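Local atomic coordinates of PpBBE-like 1 D396N (Physcomitrella patens subsp. patens, PDB entry 6EO5), a protein that oxidises cellobiose in its native form, as the single berberine bridge enzyme homolog of its moss, a flavoenzyme with bi-covalently bound FAD. Residues I352-T357 against T413-V418; P341-A346 against S389-Q394; N301-I306 against N319-V324. One frame throughout, in Å; residues are numbered along the deposited sequence.

Interaction 1 of 3, residues I352-T357 against T413-V418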
loop_
_atom_site.group_PDB
_atom_site.type_symbol
_atom_site.label_atom_id
_atom_site.label_comp_id
_atom_site.label_asym_id
_atom_site.label_seq_id
_atom_site.Cartn_x
_atom_site.Cartn_y
_atom_site.Cartn_z
ATOM N N ILE A 352 20.551 -13.513 -3.470
ATOM C CA ILE A 352 20.122 -14.860 -3.101
ATOM C C ILE A 352 20.997 -15.416 -1.987
ATOM O O ILE A 352 20.498 -16.057 -1.053
ATOM C CB ILE A 352 20.109 -15.783 -4.334
ATOM C CG1 ILE A 352 19.197 -15.206 -5.424
ATOM C CG2 ILE A 352 19.671 -17.198 -3.951
ATOM C CD1 ILE A 352 19.288 -15.925 -6.752
ATOM N N ASN A 353 22.306 -15.168 -2.041
ATOM C CA ASN A 353 23.155 -15.642 -0.951
ATOM C C ASN A 353 22.747 -14.999 0.368
ATOM O O ASN A 353 22.616 -15.687 1.390
ATOM C CB ASN A 353 24.626 -15.375 -1.259
ATOM C CG ASN A 353 25.135 -16.217 -2.404
ATOM O OD1 ASN A 353 24.522 -17.221 -2.772
ATOM N ND2 ASN A 353 26.260 -15.811 -2.981
ATOM N N ALA A 354 22.524 -13.677 0.355
ATOM C CA ALA A 354 22.048 -12.986 1.548
ATOM C C ALA A 354 20.709 -13.541 2.016
ATOM O O ALA A 354 20.510 -13.764 3.216
ATOM C CB ALA A 354 21.939 -11.487 1.278
ATOM N N MET A 355 19.776 -13.771 1.087
ATOM C CA MET A 355 18.507 -14.379 1.470
ATOM C C MET A 355 18.726 -15.736 2.132
ATOM O O MET A 355 18.071 -16.064 3.128
ATOM C CB MET A 355 17.580 -14.516 0.251
ATOM C CG MET A 355 16.288 -15.271 0.553
ATOM S SD MET A 355 15.160 -15.517 -0.834
ATOM C CE MET A 355 16.013 -16.803 -1.737
ATOM N N ASN A 356 19.654 -16.537 1.613
ATOM C CA ASN A 356 19.793 -17.884 2.156
ATOM C C ASN A 356 20.567 -17.936 3.476
ATOM O O ASN A 356 20.776 -19.033 4.002
ATOM C CB ASN A 356 20.440 -18.813 1.122
ATOM C CG ASN A 356 19.531 -19.087 -0.100
ATOM O OD1 ASN A 356 18.292 -19.118 -0.007
ATOM N ND2 ASN A 356 20.162 -19.288 -1.249
ATOM N N THR A 357 20.975 -16.799 4.052
ATOM C CA THR A 357 21.556 -16.836 5.388
ATOM C C THR A 357 20.509 -16.862 6.480
ATOM O O THR A 357 20.871 -16.742 7.650
ATOM C CB THR A 357 22.473 -15.641 5.635
ATOM O OG1 THR A 357 21.697 -14.446 5.612
ATOM C CG2 THR A 357 23.566 -15.563 4.594
ATOM N N THR A 413 17.807 -6.493 7.570
ATOM C CA THR A 413 18.560 -5.261 7.368
ATOM C C THR A 413 19.896 -5.524 6.675
ATOM O O THR A 413 20.325 -4.732 5.824
ATOM C CB THR A 413 18.767 -4.562 8.709
ATOM O OG1 THR A 413 17.484 -4.166 9.213
ATOM C CG2 THR A 413 19.658 -3.342 8.556
ATOM N N ARG A 414 20.568 -6.623 7.026
ATOM C CA ARG A 414 21.713 -7.075 6.243
ATOM C C ARG A 414 21.328 -7.250 4.781
ATOM O O ARG A 414 22.045 -6.804 3.876
ATOM C CB ARG A 414 22.238 -8.396 6.793
ATOM C CG ARG A 414 23.066 -8.311 8.032
ATOM C CD ARG A 414 23.585 -9.695 8.354
ATOM N NE ARG A 414 22.584 -10.568 8.977
ATOM C CZ ARG A 414 22.561 -10.860 10.281
ATOM N NH1 ARG A 414 23.502 -10.348 11.094
ATOM N NH2 ARG A 414 21.607 -11.667 10.774
ATOM N N TYR A 415 20.192 -7.916 4.536
ATOM C CA TYR A 415 19.738 -8.162 3.175
ATOM C C TYR A 415 19.549 -6.855 2.420
ATOM O O TYR A 415 20.004 -6.714 1.276
ATOM C CB TYR A 415 18.439 -8.965 3.211
ATOM C CG TYR A 415 17.796 -9.218 1.848
ATOM C CD1 TYR A 415 17.010 -8.245 1.224
ATOM C CD2 TYR A 415 17.957 -10.434 1.201
ATOM C CE1 TYR A 415 16.424 -8.476 -0.015
ATOM C CE2 TYR A 415 17.371 -10.673 -0.029
ATOM C CZ TYR A 415 16.609 -9.699 -0.632
ATOM O OH TYR A 415 16.029 -9.955 -1.845
ATOM N N TRP A 416 18.871 -5.885 3.045
ATOM C CA TRP A 416 18.673 -4.593 2.392
ATOM C C TRP A 416 20.005 -3.949 2.031
ATOM O O TRP A 416 20.136 -3.335 0.967
ATOM C CB TRP A 416 17.863 -3.660 3.290
ATOM C CG TRP A 416 17.447 -2.387 2.604
ATOM C CD1 TRP A 416 16.248 -2.142 1.996
ATOM C CD2 TRP A 416 18.233 -1.189 2.436
ATOM N NE1 TRP A 416 16.238 -0.874 1.462
ATOM C CE2 TRP A 416 17.440 -0.265 1.722
ATOM C CE3 TRP A 416 19.526 -0.811 2.827
ATOM C CZ2 TRP A 416 17.895 1.013 1.384
ATOM C CZ3 TRP A 416 19.977 0.460 2.491
ATOM C CH2 TRP A 416 19.163 1.354 1.771
ATOM N N LYS A 417 21.014 -4.087 2.898
ATOM C CA LYS A 417 22.294 -3.452 2.620
ATOM C C LYS A 417 23.047 -4.160 1.499
ATOM O O LYS A 417 23.778 -3.504 0.744
ATOM C CB LYS A 417 23.138 -3.391 3.892
ATOM C CG LYS A 417 22.635 -2.358 4.891
ATOM C CD LYS A 417 23.512 -2.315 6.125
ATOM C CE LYS A 417 22.893 -1.441 7.196
ATOM N NZ LYS A 417 23.751 -1.382 8.416
ATOM N N VAL A 418 22.887 -5.483 1.371
ATOM C CA VAL A 418 23.479 -6.201 0.243
ATOM C C VAL A 418 22.869 -5.718 -1.067
ATOM O O VAL A 418 23.584 -5.327 -1.997
ATOM C CB VAL A 418 23.309 -7.723 0.411
ATOM C CG1 VAL A 418 23.748 -8.449 -0.853
ATOM C CG2 VAL A 418 24.094 -8.223 1.611
#
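Ala354 fits against Tyr415 and Val418 where two helices pack, 345-355 against 405-420. The backbones come close, with the CA atoms of Ala354 and Tyr415 5.6 Å apart, consistent with the small methyl of Ala354. Ala354 CB is the bump, and the hollow lies between the Tyr415 ring and the isopropyl group of Val418, one helical turn further on. Ala354 CB touches Val418 CG2 at 3.9 Å and meets Tyr415 CD2 obliquely at 4.1 Å. The ring also reaches past Ala354 to the next residue. Tyr415 has CG anti to its own amide nitrogen (chi1 176°), which carries the CD2-CE2 edge along the turn of 352-357. Met355 N lies at that edge, near the ring plane, 3.8 Å from Tyr415 CD2. Beside it, Met355 CB rests on Tyr415 CE2 at 3.9 Å. The rest of the Met355 chain leads away, toward Leu235 of helix 235-246 and Phe363 of strand 361-367. Phe363 also meets the Tyr415 ring, and the ring touches Tyr365 and Met395, on strands of the large antiparallel sheet. Were Tyr415 an alanine, a gap would probably open beside Met355, and Ala354 would lose one wall of its hollow. Ala354 O accepts from both Thr357 N and Thr357 OG1, the hydroxyl bond being 2.8 Å long.

Interaction 2 of 3, residues P341-A346 against S389-Q394; sequences PGLSDA and SLYSIQ
A classic beta bulge near the start of strand 391-398 provides one side of this contact: Leu390 and Tyr391 both face Val338 of the neighbouring strand. The other side is the loop 341-344, which leads into helix 345-355. Leu390 points toward the loop, and its CD2 methyl packs on backbone, 3.7 Å from Pro341 O. A cis peptide bond precedes Pro341. Gly342 comes next, at backbone angles where a side chain would press on the carbonyl oxygen of Pro341. A CB there would also lie 3.8 Å from Leu390 CD2. Tyr391 reaches the loop with its far end. Its CG sits between the backbone N and the carbonyl carbon (chi1 59°), and the phenol extends until Tyr391 OH is 3.5 Å from Leu343 CG. The two side chains cross at about a right angle, and Leu343 CD1 is 3.8 Å from the same Tyr391 OH. The hydroxyl is not left to this apolar partner: it hydrogen-bonds Gln243 OE1, which also accepts from Leu343 N. Ile393 CG1 lies at the Tyr391 ring edge. Ser344 is the N-cap of helix 345-355, with OG bonded to Gly347 N. Leu343 packs against Ile348 and Met351 of that helix, while Leu390 touches Leu367 of strand 361-367. The loop joins strand 331-338 to helix 345-355 and lies against strand 391-398, with Gln243 of helix 235-246 bonded to both segments.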
loop_
_atom_site.group_PDB
_atom_site.type_symbol
_atom_site.label_atom_id
_atom_site.label_comp_id
_atom_site.label_asym_id
_atom_site.label_seq_id
_atom_site.Cartn_x
_atom_site.Cartn_y
_atom_site.Cartn_z
ATOM N N PRO A 341 18.635 -1.969 -16.242
ATOM C CA PRO A 341 18.006 -3.232 -16.630
ATOM C C PRO A 341 17.918 -4.211 -15.482
ATOM O O PRO A 341 17.659 -5.390 -15.719
ATOM C CB PRO A 341 18.950 -3.758 -17.706
ATOM C CG PRO A 341 20.301 -3.303 -17.234
ATOM C CD PRO A 341 20.086 -1.984 -16.505
ATOM N N GLY A 342 18.148 -3.739 -14.258
ATOM C CA GLY A 342 18.004 -4.593 -13.098
ATOM C C GLY A 342 19.307 -4.850 -12.373
ATOM O O GLY A 342 20.300 -4.135 -12.551
ATOM N N LEU A 343 19.308 -5.867 -11.525
ATOM C CA LEU A 343 20.536 -6.251 -10.856
ATOM C C LEU A 343 21.481 -6.916 -11.848
ATOM O O LEU A 343 21.067 -7.720 -12.684
ATOM C CB LEU A 343 20.235 -7.192 -9.685
ATOM C CG LEU A 343 19.309 -6.649 -8.590
ATOM C CD1 LEU A 343 18.978 -7.726 -7.581
ATOM C CD2 LEU A 343 19.924 -5.442 -7.909
ATOM N N SER A 344 22.755 -6.560 -11.759
ATOM C CA SER A 344 23.817 -7.307 -12.417
ATOM C C SER A 344 23.739 -8.770 -12.022
ATOM O O SER A 344 23.036 -9.120 -11.070
ATOM C CB SER A 344 25.188 -6.735 -12.038
ATOM O OG SER A 344 25.466 -6.917 -10.653
ATOM N N ASP A 345 24.449 -9.645 -12.737
ATOM C CA ASP A 345 24.453 -11.046 -12.326
ATOM C C ASP A 345 25.084 -11.197 -10.948
ATOM O O ASP A 345 24.623 -12.000 -10.126
ATOM C CB ASP A 345 25.177 -11.915 -13.354
ATOM C CG ASP A 345 24.357 -12.120 -14.641
ATOM O OD1 ASP A 345 23.153 -11.746 -14.696
ATOM O OD2 ASP A 345 24.923 -12.678 -15.608
ATOM N N ALA A 346 26.126 -10.411 -10.668
ATOM C CA ALA A 346 26.747 -10.447 -9.350
ATOM C C ALA A 346 25.757 -10.022 -8.271
ATOM O O ALA A 346 25.716 -10.617 -7.188
ATOM C CB ALA A 346 27.980 -9.542 -9.337
ATOM N N SER A 389 11.733 3.163 -12.248
ATOM C CA SER A 389 12.307 1.895 -11.833
ATOM C C SER A 389 11.804 0.765 -12.718
ATOM O O SER A 389 10.770 0.874 -13.383
ATOM C CB SER A 389 11.936 1.586 -10.386
ATOM O OG SER A 389 10.547 1.272 -10.350
ATOM N N LEU A 390 12.542 -0.346 -12.699
ATOM C CA LEU A 390 12.028 -1.563 -13.316
ATOM C C LEU A 390 11.084 -2.290 -12.362
ATOM O O LEU A 390 9.983 -2.692 -12.763
ATOM C CB LEU A 390 13.186 -2.465 -13.743
ATOM C CG LEU A 390 12.856 -3.730 -14.530
ATOM C CD1 LEU A 390 12.042 -3.422 -15.804
ATOM C CD2 LEU A 390 14.144 -4.498 -14.855
ATOM N N TYR A 391 11.480 -2.437 -11.093
ATOM C CA TYR A 391 10.638 -3.095 -10.104
ATOM C C TYR A 391 11.027 -2.637 -8.701
ATOM O O TYR A 391 12.110 -2.086 -8.482
ATOM C CB TYR A 391 10.726 -4.624 -10.232
ATOM C CG TYR A 391 12.118 -5.194 -10.075
ATOM C CD1 TYR A 391 12.646 -5.456 -8.808
ATOM C CD2 TYR A 391 12.894 -5.501 -11.188
ATOM C CE1 TYR A 391 13.904 -5.983 -8.660
ATOM C CE2 TYR A 391 14.160 -6.037 -11.049
ATOM C CZ TYR A 391 14.663 -6.272 -9.783
ATOM O OH TYR A 391 15.930 -6.800 -9.623
ATOM N N SER A 392 10.115 -2.865 -7.754
ATOM C CA SER A 392 10.357 -2.674 -6.332
ATOM C C SER A 392 10.611 -4.025 -5.679
ATOM O O SER A 392 10.170 -5.058 -6.184
ATOM C CB SER A 392 9.155 -2.015 -5.662
ATOM O OG SER A 392 7.993 -2.833 -5.816
ATOM N N ILE A 393 11.317 -4.026 -4.549
ATOM C CA ILE A 393 11.516 -5.246 -3.766
ATOM C C ILE A 393 10.850 -5.061 -2.408
ATOM O O ILE A 393 11.206 -4.145 -1.655
ATOM C CB ILE A 393 13.003 -5.603 -3.582
ATOM C CG1 ILE A 393 13.755 -5.660 -4.911
ATOM C CG2 ILE A 393 13.123 -6.947 -2.878
ATOM C CD1 ILE A 393 15.212 -6.069 -4.741
ATOM N N GLN A 394 9.914 -5.943 -2.077
ATOM C CA GLN A 394 9.358 -5.999 -0.731
ATOM C C GLN A 394 10.076 -7.098 0.052
ATOM O O GLN A 394 10.102 -8.257 -0.383
ATOM C CB GLN A 394 7.850 -6.241 -0.757
ATOM C CG GLN A 394 7.197 -5.976 0.590
ATOM C CD GLN A 394 5.798 -6.547 0.706
ATOM O OE1 GLN A 394 5.221 -6.591 1.796
ATOM N NE2 GLN A 394 5.250 -6.995 -0.411
#

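Interaction 3 of 3, residues N301-I306 against N319-V324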
loop_
_atom_site.group_PDB
_atom_site.type_symbol
_atom_site.label_atom_id
_atom_site.label_comp_id
_atom_site.label_asym_id
_atom_site.label_seq_id
_atom_site.Cartn_x
_atom_site.Cartn_y
_atom_site.Cartn_z
ATOM N N ASN A 301 -13.410 -13.528 -15.072
ATOM C CA ASN A 301 -13.882 -12.153 -15.045
ATOM C C ASN A 301 -13.167 -11.417 -13.914
ATOM O O ASN A 301 -12.407 -12.012 -13.139
ATOM C CB ASN A 301 -15.406 -12.083 -14.911
ATOM C CG ASN A 301 -15.920 -12.567 -13.566
ATOM O OD1 ASN A 301 -15.350 -12.282 -12.507
ATOM N ND2 ASN A 301 -17.033 -13.288 -13.600
ATOM N N TRP A 302 -13.439 -10.114 -13.790
ATOM C CA TRP A 302 -12.621 -9.283 -12.912
ATOM C C TRP A 302 -12.790 -9.672 -11.441
ATOM O O TRP A 302 -11.800 -9.811 -10.712
ATOM C CB TRP A 302 -12.936 -7.801 -13.128
ATOM C CG TRP A 302 -12.030 -6.918 -12.313
ATOM C CD1 TRP A 302 -12.365 -6.183 -11.198
ATOM C CD2 TRP A 302 -10.625 -6.719 -12.514
ATOM N NE1 TRP A 302 -11.258 -5.522 -10.718
ATOM C CE2 TRP A 302 -10.177 -5.836 -11.500
ATOM C CE3 TRP A 302 -9.705 -7.194 -13.454
ATOM C CZ2 TRP A 302 -8.848 -5.417 -11.407
ATOM C CZ3 TRP A 302 -8.383 -6.771 -13.361
ATOM C CH2 TRP A 302 -7.968 -5.895 -12.341
ATOM N N ILE A 303 -14.034 -9.864 -10.984
ATOM C CA ILE A 303 -14.233 -10.151 -9.565
ATOM C C ILE A 303 -13.733 -11.553 -9.218
ATOM O O ILE A 303 -13.389 -11.820 -8.058
ATOM C CB ILE A 303 -15.709 -9.934 -9.160
ATOM C CG1 ILE A 303 -15.796 -9.573 -7.677
ATOM C CG2 ILE A 303 -16.600 -11.150 -9.501
ATOM C CD1 ILE A 303 -15.295 -8.164 -7.377
ATOM N N GLN A 304 -13.654 -12.449 -10.208
ATOM C CA GLN A 304 -12.995 -13.734 -9.996
ATOM C C GLN A 304 -11.495 -13.558 -9.867
ATOM O O GLN A 304 -10.841 -14.307 -9.135
ATOM C CB GLN A 304 -13.292 -14.688 -11.149
ATOM C CG GLN A 304 -14.680 -15.259 -11.153
ATOM C CD GLN A 304 -14.915 -16.121 -12.372
ATOM O OE1 GLN A 304 -14.795 -15.659 -13.508
ATOM N NE2 GLN A 304 -15.222 -17.394 -12.144
ATOM N N LEU A 305 -10.934 -12.605 -10.615
ATOM C CA LEU A 305 -9.500 -12.371 -10.568
ATOM C C LEU A 305 -9.083 -11.874 -9.189
ATOM O O LEU A 305 -8.076 -12.329 -8.628
ATOM C CB LEU A 305 -9.103 -11.369 -11.654
ATOM C CG LEU A 305 -7.626 -11.036 -11.460
ATOM C CD1 LEU A 305 -6.756 -12.004 -12.246
ATOM C CD2 LEU A 305 -7.303 -9.582 -11.750
ATOM N N ILE A 306 -9.872 -10.956 -8.620
ATOM C CA ILE A 306 -9.658 -10.501 -7.250
ATOM C C ILE A 306 -9.638 -11.680 -6.290
ATOM O O ILE A 306 -8.822 -11.737 -5.367
ATOM C CB ILE A 306 -10.743 -9.480 -6.868
ATOM C CG1 ILE A 306 -10.758 -8.341 -7.880
ATOM C CG2 ILE A 306 -10.504 -8.948 -5.477
ATOM C CD1 ILE A 306 -9.496 -7.537 -7.876
ATOM N N ASN A 319 -19.423 -12.666 -2.850
ATOM C CA ASN A 319 -19.704 -12.000 -1.580
ATOM C C ASN A 319 -18.681 -12.320 -0.507
ATOM O O ASN A 319 -18.733 -11.715 0.571
ATOM C CB ASN A 319 -21.090 -12.373 -1.065
ATOM C CG ASN A 319 -22.203 -11.785 -1.913
ATOM O OD1 ASN A 319 -22.239 -10.576 -2.176
ATOM N ND2 ASN A 319 -23.122 -12.641 -2.349
ATOM N N GLN A 320 -17.782 -13.275 -0.754
ATOM C CA GLN A 320 -16.706 -13.520 0.197
ATOM C C GLN A 320 -15.879 -12.264 0.407
ATOM O O GLN A 320 -15.408 -12.013 1.522
ATOM C CB GLN A 320 -15.832 -14.675 -0.293
ATOM C CG GLN A 320 -14.623 -14.937 0.536
ATOM C CD GLN A 320 -14.968 -15.501 1.893
ATOM O OE1 GLN A 320 -15.234 -16.694 2.031
ATOM N NE2 GLN A 320 -14.966 -14.648 2.908
ATOM N N LEU A 321 -15.747 -11.434 -0.634
ATOM C CA LEU A 321 -14.934 -10.226 -0.556
ATOM C C LEU A 321 -15.442 -9.230 0.481
ATOM O O LEU A 321 -14.722 -8.274 0.789
ATOM C CB LEU A 321 -14.859 -9.562 -1.935
ATOM C CG LEU A 321 -14.169 -10.361 -3.048
ATOM C CD1 LEU A 321 -14.182 -9.597 -4.352
ATOM C CD2 LEU A 321 -12.749 -10.696 -2.664
ATOM N N ASN A 322 -16.650 -9.431 1.028
ATOM C CA ASN A 322 -17.165 -8.621 2.130
ATOM C C ASN A 322 -16.715 -9.124 3.493
ATOM O O ASN A 322 -16.807 -8.376 4.475
ATOM C CB ASN A 322 -18.696 -8.602 2.139
ATOM C CG ASN A 322 -19.297 -7.824 0.978
ATOM O OD1 ASN A 322 -18.806 -6.764 0.583
ATOM N ND2 ASN A 322 -20.389 -8.346 0.439
ATOM N N ASN A 323 -16.263 -10.373 3.584
ATOM C CA ASN A 323 -15.974 -11.025 4.856
ATOM C C ASN A 323 -14.639 -11.743 4.809
ATOM O O ASN A 323 -14.522 -12.890 5.250
ATOM C CB ASN A 323 -17.062 -12.027 5.231
ATOM C CG ASN A 323 -18.408 -11.372 5.410
ATOM O OD1 ASN A 323 -18.677 -10.760 6.443
ATOM N ND2 ASN A 323 -19.272 -11.497 4.402
ATOM N N VAL A 324 -13.610 -11.104 4.263
ATOM C CA VAL A 324 -12.296 -11.739 4.268
ATOM C C VAL A 324 -11.726 -11.619 5.673
ATOM O O VAL A 324 -11.656 -10.512 6.223
ATOM C CB VAL A 324 -11.359 -11.121 3.227
ATOM C CG1 VAL A 324 -10.041 -11.890 3.182
ATOM C CG2 VAL A 324 -12.038 -11.129 1.845
#
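Leu321 points its isobutyl group at helix 302-308 and meets Ile303 and Ile306, which lie on neighbouring turns. The Leu321 chain is extended, with CG anti to the carbonyl carbon (chi1 -64°), and CD1 leads. Leu321 and Ile303 slide past each other in opposite directions, so the ends overlap side by side. Ile303 CD1 lies 3.5 Å from Leu321 CD1, and Ile303 CG1 is 3.7 Å from the same methyl. Ile306 meets the leucine differently: the two cross at about a right angle. Ile306 offers its CG2 branch, 3.9 Å from Leu321 CD1 and 4.0 Å from Leu321 CD2. The other branch of Ile306 turns back to its own helix, where CG1 lies over one face of the Trp302 ring, offset toward the rim. Ile306 thus touches the leucine with one branch and the indole with the other. Helix 302-308 is fixed at its start by a capping box. Asn301 OD1 accepts from Gln304 N at 2.9 Å, and Gln304 OE1 accepts from the backbone Asn301 N at 3.0 Å, in a nearly straight bond. Leu321 itself sits in a short 3-10 segment. Around this apolar patch, helix 122-133 brings Trp130 to Ile303 and Tyr126 to Ile306. Trp302 and Leu305 rest on Val222 of strand 222-230, so helix 302-308 lies between that strand, helix 122-133 and the loop carrying Leu321.

How the interactions relate
Interaction 3 comes first along the chain. It closes over 12 residues, the end of helix 302-308 and the loop after it; that helix follows edge strand 294-300 of the large antiparallel sheet. The chain then runs through strand 331-338, the other edge strand, into the region of interactions 1 and 2. These two cross: 341-346 and 352-357 come first, followed by their partners 389-394 and 413-418 in the same order. They share helix 345-355, interaction 2 joining the loop that leads into it to strand 391-398 and interaction 1 its end to helix 405-420. Their centres are about 14 Å apart. Interaction 3 stands away, its centre about 36 Å from that of interaction 1 and about 32 Å from interaction 2.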